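Local coordinates for protein folylpolyglutamate synthase/dihydrofolate synthase (Thermotoga maritima, PDB 1O5Z) that probably catalyses the ATP-dependent addition of L-glutamate to dihydropteroate and to tetrahydrofolyl polyglutamates, making and extending folates, at residues A[350-361]-A[380-391]. Sequence-based numbering, arbitrary orientation.
With SO4 (sulfate ion), chain E.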
# COMPACT_ATOMS: atom_id res chain seq x y z
N GLY A 350 9.84 -1.93 -17.87
CA GLY A 350 10.83 -0.87 -17.71
C GLY A 350 11.39 -1.03 -16.32
O GLY A 350 10.65 -1.14 -15.37
N ILE A 351 12.70 -1.08 -16.21
CA ILE A 351 13.31 -1.22 -14.92
C ILE A 351 14.39 -0.17 -14.84
O ILE A 351 15.10 0.03 -15.81
CB ILE A 351 13.97 -2.62 -14.74
CG1 ILE A 351 13.06 -3.74 -15.21
CG2 ILE A 351 14.38 -2.85 -13.27
CD1 ILE A 351 13.75 -5.03 -15.29
N LEU A 352 14.51 0.46 -13.68
CA LEU A 352 15.63 1.34 -13.41
C LEU A 352 16.91 0.53 -13.19
O LEU A 352 16.89 -0.68 -12.90
CB LEU A 352 15.33 2.25 -12.21
CG LEU A 352 14.03 3.06 -12.32
CD1 LEU A 352 13.68 3.75 -11.03
CD2 LEU A 352 14.15 4.05 -13.43
N ASP A 353 18.04 1.22 -13.33
CA ASP A 353 19.32 0.54 -13.31
C ASP A 353 19.77 0.28 -11.88
O ASP A 353 20.68 -0.50 -11.66
CB ASP A 353 20.38 1.28 -14.18
CG ASP A 353 21.16 2.33 -13.43
OD1 ASP A 353 20.54 3.21 -12.80
OD2 ASP A 353 22.42 2.37 -13.42
N ASP A 354 19.09 0.90 -10.91
CA ASP A 354 19.36 0.67 -9.49
C ASP A 354 18.73 -0.62 -8.99
O ASP A 354 18.82 -0.94 -7.83
CB ASP A 354 18.90 1.85 -8.61
CG ASP A 354 17.38 2.01 -8.58
OD1 ASP A 354 16.66 1.48 -9.46
OD2 ASP A 354 16.81 2.69 -7.70
N LYS A 355 18.11 -1.37 -9.88
CA LYS A 355 17.47 -2.60 -9.52
C LYS A 355 18.21 -3.77 -10.14
O LYS A 355 19.08 -3.57 -11.00
CB LYS A 355 15.99 -2.53 -9.93
CG LYS A 355 15.17 -1.93 -8.79
CD LYS A 355 14.20 -0.87 -9.23
CE LYS A 355 13.60 -0.17 -8.02
NZ LYS A 355 14.53 0.82 -7.43
N ASN A 356 17.90 -4.99 -9.70
CA ASN A 356 18.56 -6.15 -10.27
C ASN A 356 17.90 -6.60 -11.58
O ASN A 356 17.17 -7.61 -11.63
CB ASN A 356 18.66 -7.28 -9.27
CG ASN A 356 19.79 -8.17 -9.58
OD1 ASN A 356 19.83 -8.77 -10.65
ND2 ASN A 356 20.76 -8.23 -8.69
N ARG A 357 18.17 -5.83 -12.63
CA ARG A 357 17.52 -5.99 -13.90
C ARG A 357 17.50 -7.41 -14.38
O ARG A 357 16.46 -7.90 -14.79
CB ARG A 357 18.20 -5.15 -14.96
CG ARG A 357 17.77 -3.74 -14.94
CD ARG A 357 18.52 -2.92 -15.90
NE ARG A 357 17.94 -1.59 -16.03
CZ ARG A 357 18.54 -0.62 -16.71
NH1 ARG A 357 19.72 -0.86 -17.30
NH2 ARG A 357 17.98 0.58 -16.80
N GLU A 358 18.67 -8.03 -14.34
CA GLU A 358 18.88 -9.35 -14.92
C GLU A 358 18.11 -10.41 -14.13
O GLU A 358 17.43 -11.24 -14.72
CB GLU A 358 20.37 -9.64 -14.88
CG GLU A 358 20.84 -11.01 -15.36
CD GLU A 358 22.25 -11.27 -14.88
OE1 GLU A 358 22.47 -12.21 -14.10
OE2 GLU A 358 23.13 -10.46 -15.22
N ASP A 359 18.21 -10.38 -12.82
CA ASP A 359 17.53 -11.36 -12.01
C ASP A 359 16.01 -11.11 -12.09
O ASP A 359 15.24 -12.03 -11.94
CB ASP A 359 18.06 -11.38 -10.56
CG ASP A 359 19.51 -11.90 -10.44
OD1 ASP A 359 20.31 -11.82 -11.41
OD2 ASP A 359 19.98 -12.42 -9.39
N ILE A 360 15.57 -9.89 -12.36
CA ILE A 360 14.12 -9.67 -12.61
C ILE A 360 13.67 -10.25 -13.95
O ILE A 360 12.66 -10.96 -14.00
CB ILE A 360 13.74 -8.14 -12.57
CG1 ILE A 360 13.88 -7.56 -11.17
CG2 ILE A 360 12.31 -7.91 -13.11
CD1 ILE A 360 13.96 -6.03 -11.17
N LEU A 361 14.40 -9.94 -15.02
CA LEU A 361 14.03 -10.35 -16.39
C LEU A 361 13.94 -11.87 -16.53
O LEU A 361 13.10 -12.42 -17.25
CB LEU A 361 15.04 -9.81 -17.43
CG LEU A 361 15.04 -8.30 -17.67
CD1 LEU A 361 16.25 -7.79 -18.47
CD2 LEU A 361 13.77 -7.93 -18.35
N ARG A 380 15.15 9.66 -13.25
CA ARG A 380 15.97 8.60 -12.67
C ARG A 380 16.33 7.48 -13.65
O ARG A 380 17.28 6.76 -13.41
CB ARG A 380 15.28 8.01 -11.41
CG ARG A 380 15.84 8.56 -10.07
CD ARG A 380 14.83 8.68 -8.89
NE ARG A 380 13.91 7.54 -8.71
CZ ARG A 380 14.26 6.34 -8.20
NH1 ARG A 380 15.54 6.12 -7.82
NH2 ARG A 380 13.36 5.35 -8.06
N MET A 381 15.60 7.35 -14.76
CA MET A 381 15.86 6.26 -15.71
C MET A 381 17.16 6.44 -16.48
O MET A 381 17.25 7.34 -17.29
CB MET A 381 14.69 6.11 -16.71
CG MET A 381 14.96 5.18 -17.92
SD MET A 381 15.01 3.45 -17.43
CE MET A 381 16.05 2.76 -18.70
N LYS A 382 18.16 5.58 -16.22
CA LYS A 382 19.39 5.51 -17.04
C LYS A 382 19.65 4.10 -17.56
O LYS A 382 19.10 3.13 -17.05
CB LYS A 382 20.64 6.12 -16.33
CG LYS A 382 21.33 5.31 -15.25
CD LYS A 382 22.59 6.03 -14.72
CE LYS A 382 23.63 5.09 -14.07
NZ LYS A 382 25.00 5.70 -13.87
N ASP A 383 20.47 4.02 -18.61
CA ASP A 383 20.92 2.77 -19.25
C ASP A 383 19.85 1.94 -19.91
O ASP A 383 19.87 0.70 -19.81
CB ASP A 383 21.66 1.87 -18.27
CG ASP A 383 23.08 2.18 -18.21
OD1 ASP A 383 23.64 2.05 -17.10
OD2 ASP A 383 23.71 2.56 -19.21
N MET A 384 18.96 2.60 -20.62
CA MET A 384 18.02 1.89 -21.45
C MET A 384 18.78 0.88 -22.31
O MET A 384 18.34 -0.24 -22.57
CB MET A 384 17.31 2.89 -22.32
CG MET A 384 16.30 2.28 -23.22
SD MET A 384 15.05 1.40 -22.24
CE MET A 384 13.84 1.17 -23.53
N ASN A 385 19.97 1.28 -22.72
CA ASN A 385 20.77 0.51 -23.64
C ASN A 385 21.07 -0.90 -23.12
O ASN A 385 20.86 -1.89 -23.82
CB ASN A 385 22.08 1.27 -23.93
CG ASN A 385 22.04 2.75 -23.47
OD1 ASN A 385 23.02 3.26 -22.89
ND2 ASN A 385 20.90 3.44 -23.71
N SER A 386 21.58 -0.98 -21.89
CA SER A 386 21.99 -2.27 -21.34
C SER A 386 20.77 -3.05 -20.85
O SER A 386 20.81 -4.27 -20.85
CB SER A 386 23.06 -2.14 -20.24
OG SER A 386 22.62 -1.28 -19.21
N LEU A 387 19.70 -2.36 -20.48
CA LEU A 387 18.43 -3.02 -20.17
C LEU A 387 17.94 -3.85 -21.33
O LEU A 387 17.55 -5.02 -21.16
CB LEU A 387 17.33 -2.00 -19.83
CG LEU A 387 15.92 -2.57 -19.56
CD1 LEU A 387 15.92 -3.68 -18.48
CD2 LEU A 387 14.89 -1.50 -19.18
N VAL A 388 17.90 -3.23 -22.49
CA VAL A 388 17.47 -3.87 -23.72
C VAL A 388 18.38 -5.05 -24.09
O VAL A 388 17.91 -6.09 -24.53
CB VAL A 388 17.45 -2.82 -24.91
CG1 VAL A 388 17.25 -3.50 -26.24
CG2 VAL A 388 16.39 -1.81 -24.71
N ASP A 389 19.68 -4.85 -23.95
CA ASP A 389 20.66 -5.90 -24.25
C ASP A 389 20.45 -7.12 -23.38
O ASP A 389 20.50 -8.27 -23.85
CB ASP A 389 22.07 -5.39 -24.00
CG ASP A 389 22.59 -4.47 -25.09
OD1 ASP A 389 21.92 -4.28 -26.12
OD2 ASP A 389 23.68 -3.88 -24.99
N MET A 390 20.27 -6.86 -22.09
CA MET A 390 19.94 -7.90 -21.13
C MET A 390 18.70 -8.65 -21.51
O MET A 390 18.71 -9.86 -21.50
CB MET A 390 19.71 -7.28 -19.77
CG MET A 390 20.86 -7.44 -18.82
SD MET A 390 20.27 -6.83 -17.21
CE MET A 390 20.66 -5.07 -17.39
N ALA A 391 17.62 -7.94 -21.80
CA ALA A 391 16.37 -8.55 -22.23
C ALA A 391 16.62 -9.46 -23.40
O ALA A 391 16.11 -10.59 -23.46
CB ALA A 391 15.39 -7.49 -22.62
S SO4 E . 20.01 6.11 -21.35
O1 SO4 E . 18.97 5.21 -20.84
O2 SO4 E . 19.78 6.15 -22.80
O3 SO4 E . 21.31 5.46 -21.16
O4 SO4 E . 19.92 7.37 -20.58
O HOH W 1 18.21 3.85 -13.96
O HOH W 2 22.16 -2.24 -16.74
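Arg357 ties two loop-to-helix segments together in the glutamate ligase domain, reaching from the first turn of helix 357-361 to the carbonyls that lead into helix 384-391. Its chain runs extended from CG to NE (chi2 175°, chi3 170°), which carries the guanidinium across to the other segment. There NH2 donates to Lys382 O at 2.8 Å, within that carbonyl's plane, and NH1 to Asp383 O at 3.0 Å, from above the plane. NE and NH2 also grip Ile351 O side-on, so three backbone carbonyls fix the group's rotation. Leu387 CB lies 3.6 Å above the centre of one guanidinium face, and Asp353 CB covers the rim of the other. Met390 crosses the aliphatic part nearly at a right angle, its CE 3.4 Å from Arg357 CD. A leucine in place of Arg357 would probably cost Lys382 O and Ile351 O their guanidinium donors, leave Asp383 O with the helix N-H of Leu387, and let the two loops drift apart. Farther along the helices, Leu361 CD1 packs 3.7 Å from Met390 CB. Near the loop ends, Leu352 CD1 sits over a face of the Arg380 guanidinium, which makes a long salt bridge to Asp354, and a water links Asp353 N to Lys382 N. Both segments follow neighbouring parallel strands, 345-349 and 370-373, an arrangement characteristic of the Rossmann-like C-terminal domain of Mur ligases, whose strand-to-helix loops lie side by side at the C-terminal ends of the parallel strands.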